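Local coordinates for TSSL1 (Pseudomonas aeruginosa, PDB 4B62), which probably anchors the type VI secretion system to the cell wall, this chain being its OmpA-like, putatively peptidoglycan-binding module, at residues 37-42 against 146-151; 76-81 against 120-125. One frame throughout, in Å; residues are numbered along the deposited sequence. Where two conformers were deposited one is given.

Overall arrangement
Both contacts belong to one mixed sheet, their centres about 9 Å apart. Contact 1 pairs strand 37-43 with strand 146-152, the last of the chain, in antiparallel fashion; contact 2 pairs strands 77-82 and 121-125 in parallel, as the two arms of a beta-alpha-beta unit whose crossover is helix 96-115. The sequence order is 37-42, 76-81, 120-125, 146-151, so the chain completes contact 2 before its last strand returns to close contact 1. Strands 146-152 and 77-82 are neighbours, joined by probable backbone hydrogen bonds such as Thr150 N to Leu78 O, 2.7 Å. The two pairs are thus four adjacent strands of the OmpA-like domain's five-stranded sheet, with 30-33 added beside 37-43.

Contact 1 of 2, residues 37-42 against 146-151; sequences RSVVTI and RVEITV. With EDO (1,2-ethanediol), chain B.
Thr150 and Val39 stand side by side on one face of an antiparallel pair, pointing the same way, with Val39 CG2 3.7 Å from Thr150 OG1. Arg37 crosses Thr150 at a slant, laying its CG 3.6 Å from the Thr150 CG2 methyl. The arginine chain then bends at chi3 (-73°), and its NH1 shares O1 of a 1,2-ethanediol, probably from the crystallisation liquor, with Thr150 OG1, which lies 2.8 Å from that O1.

Further along the same face, Thr41 and Glu148 also lie alongside each other. A water joins them, 2.8 Å from Thr41 OG1 and giving a hydrogen bond to Glu148 OE2. Arg146 grips that same OE2 side-on with NE and NH2, the NE bond being 2.9 Å; OE2 lies in the guanidinium plane, but both nitrogens approach from one face of the carboxylate. Arg146 NH2 also bonds to Glu130 O.

The other face is mainly apolar; its one hydroxyl, of Ser38, bonds to Asp33. Ile42 and Ile149 meet there, CD1 to CD1 at 3.9 Å. Three pairs of reciprocal backbone bonds, at Ser38-Val151, Val40-Ile149 and Ile42-Val147, join the strands. This strand pair is therefore mainly apolar where Ile42 and Val151 meet helix 60-72, and more polar on the side of Thr41, Glu148 and Thr150, where paired nitrogens and a water would favour a charged Glu148.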
# COMPACT_ATOMS: atom_id res chain seq x y z
N ARG A 37 -14.16 -6.39 3.89
CA ARG A 37 -12.82 -6.05 3.44
C ARG A 37 -11.97 -5.78 4.66
O ARG A 37 -12.50 -5.31 5.67
CB ARG A 37 -12.80 -4.69 2.68
CG ARG A 37 -13.38 -4.67 1.28
CD ARG A 37 -13.52 -3.23 0.78
NE ARG A 37 -14.63 -2.55 1.44
CZ ARG A 37 -14.73 -1.23 1.64
NH1 ARG A 37 -13.80 -0.37 1.23
NH2 ARG A 37 -15.80 -0.76 2.25
N SER A 38 -10.67 -6.05 4.57
CA SER A 38 -9.70 -5.46 5.48
C SER A 38 -8.80 -4.57 4.63
O SER A 38 -8.32 -5.01 3.59
CB SER A 38 -8.92 -6.53 6.22
OG SER A 38 -8.03 -5.96 7.17
N VAL A 39 -8.60 -3.33 5.08
CA VAL A 39 -7.81 -2.36 4.33
C VAL A 39 -6.58 -1.99 5.14
O VAL A 39 -6.68 -1.46 6.25
CB VAL A 39 -8.62 -1.08 3.99
CG1 VAL A 39 -7.79 -0.16 3.11
CG2 VAL A 39 -9.94 -1.45 3.31
N VAL A 40 -5.40 -2.27 4.57
CA VAL A 40 -4.14 -1.92 5.21
C VAL A 40 -3.59 -0.68 4.51
O VAL A 40 -3.31 -0.71 3.31
CB VAL A 40 -3.11 -3.06 5.10
CG1 VAL A 40 -1.84 -2.69 5.86
CG2 VAL A 40 -3.70 -4.37 5.60
N THR A 41 -3.51 0.42 5.25
CA THR A 41 -2.95 1.67 4.73
C THR A 41 -1.49 1.77 5.15
O THR A 41 -1.17 1.63 6.33
CB THR A 41 -3.72 2.89 5.23
OG1 THR A 41 -5.08 2.81 4.79
CG2 THR A 41 -3.11 4.18 4.71
N ILE A 42 -0.62 2.01 4.18
CA ILE A 42 0.81 2.13 4.42
C ILE A 42 1.30 3.42 3.75
O ILE A 42 1.20 3.56 2.52
CB ILE A 42 1.60 0.94 3.88
CG1 ILE A 42 0.96 -0.39 4.28
CG2 ILE A 42 3.06 1.03 4.34
CD1 ILE A 42 1.72 -1.62 3.86
N ARG A 146 0.69 7.10 -0.25
CA ARG A 146 0.38 5.86 0.44
C ARG A 146 -0.09 4.81 -0.54
O ARG A 146 -0.46 5.12 -1.69
CB ARG A 146 -0.75 6.10 1.47
CG ARG A 146 -2.13 6.26 0.84
CD ARG A 146 -3.12 6.89 1.78
NE ARG A 146 -4.47 6.85 1.25
CZ ARG A 146 -5.01 7.74 0.42
NH1 ARG A 146 -4.36 8.82 -0.00
NH2 ARG A 146 -6.28 7.53 0.02
N VAL A 147 -0.08 3.57 -0.08
CA VAL A 147 -0.86 2.52 -0.72
C VAL A 147 -1.94 2.05 0.26
O VAL A 147 -1.75 2.08 1.48
CB VAL A 147 -0.00 1.31 -1.20
CG1 VAL A 147 0.96 1.76 -2.27
CG2 VAL A 147 0.74 0.64 -0.06
N GLU A 148 -3.08 1.65 -0.31
CA GLU A 148 -4.13 0.99 0.43
C GLU A 148 -4.27 -0.40 -0.14
O GLU A 148 -4.56 -0.57 -1.33
CB GLU A 148 -5.45 1.77 0.36
CG GLU A 148 -5.38 3.12 1.05
CD GLU A 148 -6.72 3.86 1.15
OE1 GLU A 148 -7.77 3.26 0.81
OE2 GLU A 148 -6.70 5.05 1.57
N ILE A 149 -4.05 -1.40 0.71
CA ILE A 149 -4.09 -2.80 0.31
C ILE A 149 -5.40 -3.38 0.86
O ILE A 149 -5.57 -3.52 2.07
CB ILE A 149 -2.90 -3.58 0.88
CG1 ILE A 149 -1.58 -2.97 0.39
CG2 ILE A 149 -2.96 -5.05 0.48
CD1 ILE A 149 -0.35 -3.46 1.13
N THR A 150 -6.34 -3.70 -0.03
CA THR A 150 -7.64 -4.20 0.37
C THR A 150 -7.68 -5.69 0.10
O THR A 150 -7.47 -6.12 -1.03
CB THR A 150 -8.75 -3.51 -0.43
OG1 THR A 150 -8.79 -2.12 -0.09
CG2 THR A 150 -10.11 -4.12 -0.14
N VAL A 151 -7.95 -6.48 1.15
CA VAL A 151 -8.23 -7.90 0.99
C VAL A 151 -9.73 -8.09 1.20
O VAL A 151 -10.30 -7.65 2.21
CB VAL A 151 -7.40 -8.83 1.91
CG1 VAL A 151 -7.73 -8.64 3.37
CG2 VAL A 151 -7.63 -10.29 1.53
C1 EDO B . -10.67 0.51 -0.40
O1 EDO B . -11.20 -0.78 -0.03
C2 EDO B . -11.59 1.66 -0.01
O2 EDO B . -11.79 1.69 1.41
O HOH W 1 -6.52 5.11 4.34

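Contact 2 of 2, residues 76-81 against 120-125; sequences QVLVTG and RFTAEG
Val77 O is held by two donors: Thr122 N at 3.1 Å and a water at 2.8 Å. That water also accepts from Gln76 NE2 and lies 2.7 Å from Thr122 OG1, so it bridges both strands at their start. A bend at chi2 (73°) turns the Gln76 amide back over Arg120 O, where NE2 is near but badly angled for a bond; Gln76 NE2 gives its hydrogens to the water and to Gly119 O. Arg120 O takes the backbone N-H of Val77.

From here the parallel pairing runs on through Val79 N to Thr122 O (2.8 Å), Glu124 N to Val79 O and Gly81 N to Glu124 O. On the face that carries Val77, Phe121 and Val79, Val77 and Phe121 lie side by side, pointing the same way, with Val77 CB only 3.4 Å from Phe121 CD2 and CG1 and CG2 reaching the ring at its CD2 and CE2 atoms. Leu70 of helix 60-72 touches both residues, while Phe121 also reaches Leu111 and Thr115 of helix 96-115. On the other face Leu78 CD1 comes 3.8 Å from Thr122 OG1.

The pairing of this beta-alpha-beta unit is thus carried by backbone bonds, with apolar packing on its helix side and a water tying Val77 O, Thr122 OG1 and the Gln76 amide together where the strands begin.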
# COMPACT_ATOMS: atom_id res chain seq x y z
N GLN A 76 -9.31 -12.08 -2.69
CA GLN A 76 -8.74 -11.23 -3.74
C GLN A 76 -8.15 -9.96 -3.10
O GLN A 76 -8.62 -9.52 -2.04
CB GLN A 76 -9.85 -10.84 -4.72
CG GLN A 76 -9.41 -10.12 -5.99
CD GLN A 76 -8.71 -11.01 -6.98
OE1 GLN A 76 -8.81 -12.23 -6.90
NE2 GLN A 76 -8.03 -10.39 -7.94
N VAL A 77 -7.14 -9.36 -3.74
CA VAL A 77 -6.47 -8.19 -3.19
C VAL A 77 -6.37 -7.08 -4.22
O VAL A 77 -5.95 -7.30 -5.36
CB VAL A 77 -5.06 -8.53 -2.67
CG1 VAL A 77 -4.39 -7.28 -2.12
CG2 VAL A 77 -5.16 -9.59 -1.58
N LEU A 78 -6.78 -5.89 -3.81
CA LEU A 78 -6.64 -4.66 -4.60
C LEU A 78 -5.62 -3.75 -3.91
O LEU A 78 -5.70 -3.55 -2.69
CB LEU A 78 -7.99 -3.95 -4.71
CG LEU A 78 -7.99 -2.53 -5.28
CD1 LEU A 78 -7.68 -2.55 -6.77
CD2 LEU A 78 -9.30 -1.82 -4.98
N VAL A 79 -4.69 -3.21 -4.69
CA VAL A 79 -3.75 -2.23 -4.19
C VAL A 79 -3.99 -0.91 -4.92
O VAL A 79 -3.83 -0.84 -6.14
CB VAL A 79 -2.28 -2.67 -4.39
CG1 VAL A 79 -1.35 -1.67 -3.71
CG2 VAL A 79 -2.07 -4.07 -3.85
N THR A 80 -4.36 0.14 -4.19
CA THR A 80 -4.46 1.47 -4.77
C THR A 80 -3.28 2.31 -4.30
O THR A 80 -2.85 2.20 -3.14
CB THR A 80 -5.79 2.16 -4.45
OG1 THR A 80 -5.92 2.36 -3.04
CG2 THR A 80 -6.96 1.33 -4.99
N GLY A 81 -2.74 3.09 -5.23
CA GLY A 81 -1.60 3.96 -4.97
C GLY A 81 -2.03 5.41 -5.05
O GLY A 81 -2.84 5.79 -5.91
N ARG A 120 -4.39 -12.85 -8.28
CA ARG A 120 -5.00 -12.46 -7.02
C ARG A 120 -4.86 -10.98 -6.70
O ARG A 120 -5.67 -10.45 -5.96
CB ARG A 120 -4.38 -13.28 -5.89
CG ARG A 120 -4.89 -12.97 -4.51
CD ARG A 120 -4.35 -13.94 -3.48
NE ARG A 120 -4.91 -13.63 -2.18
CZ ARG A 120 -4.42 -14.00 -1.00
NH1 ARG A 120 -3.33 -14.77 -0.93
NH2 ARG A 120 -5.04 -13.61 0.10
N PHE A 121 -3.81 -10.34 -7.23
CA PHE A 121 -3.49 -8.95 -6.91
C PHE A 121 -3.62 -8.08 -8.14
O PHE A 121 -3.06 -8.41 -9.19
CB PHE A 121 -2.04 -8.84 -6.40
CG PHE A 121 -1.81 -9.60 -5.14
CD1 PHE A 121 -1.54 -10.96 -5.19
CD2 PHE A 121 -1.90 -8.99 -3.91
CE1 PHE A 121 -1.38 -11.69 -4.04
CE2 PHE A 121 -1.74 -9.71 -2.75
CZ PHE A 121 -1.47 -11.06 -2.81
N THR A 122 -4.34 -6.98 -8.01
CA THR A 122 -4.33 -5.97 -9.04
C THR A 122 -4.05 -4.64 -8.41
O THR A 122 -4.16 -4.47 -7.17
CB THR A 122 -5.64 -5.91 -9.83
OG1 THR A 122 -6.70 -5.51 -8.96
CG2 THR A 122 -5.96 -7.27 -10.44
N ALA A 123 -3.67 -3.69 -9.26
CA ALA A 123 -3.22 -2.38 -8.83
C ALA A 123 -3.79 -1.25 -9.65
O ALA A 123 -4.02 -1.41 -10.85
CB ALA A 123 -1.70 -2.31 -8.90
N GLU A 124 -4.01 -0.12 -8.99
CA GLU A 124 -4.44 1.10 -9.68
C GLU A 124 -3.83 2.32 -9.03
O GLU A 124 -3.81 2.46 -7.82
CB GLU A 124 -5.97 1.22 -9.70
CG GLU A 124 -6.51 2.40 -10.51
CD GLU A 124 -7.94 2.79 -10.14
OE1 GLU A 124 -8.63 2.01 -9.46
OE2 GLU A 124 -8.36 3.91 -10.46
N GLY A 125 -3.29 3.19 -9.87
CA GLY A 125 -2.80 4.49 -9.44
C GLY A 125 -3.92 5.50 -9.49
O GLY A 125 -4.63 5.63 -10.50
O HOH W 2 -7.72 -7.52 -7.46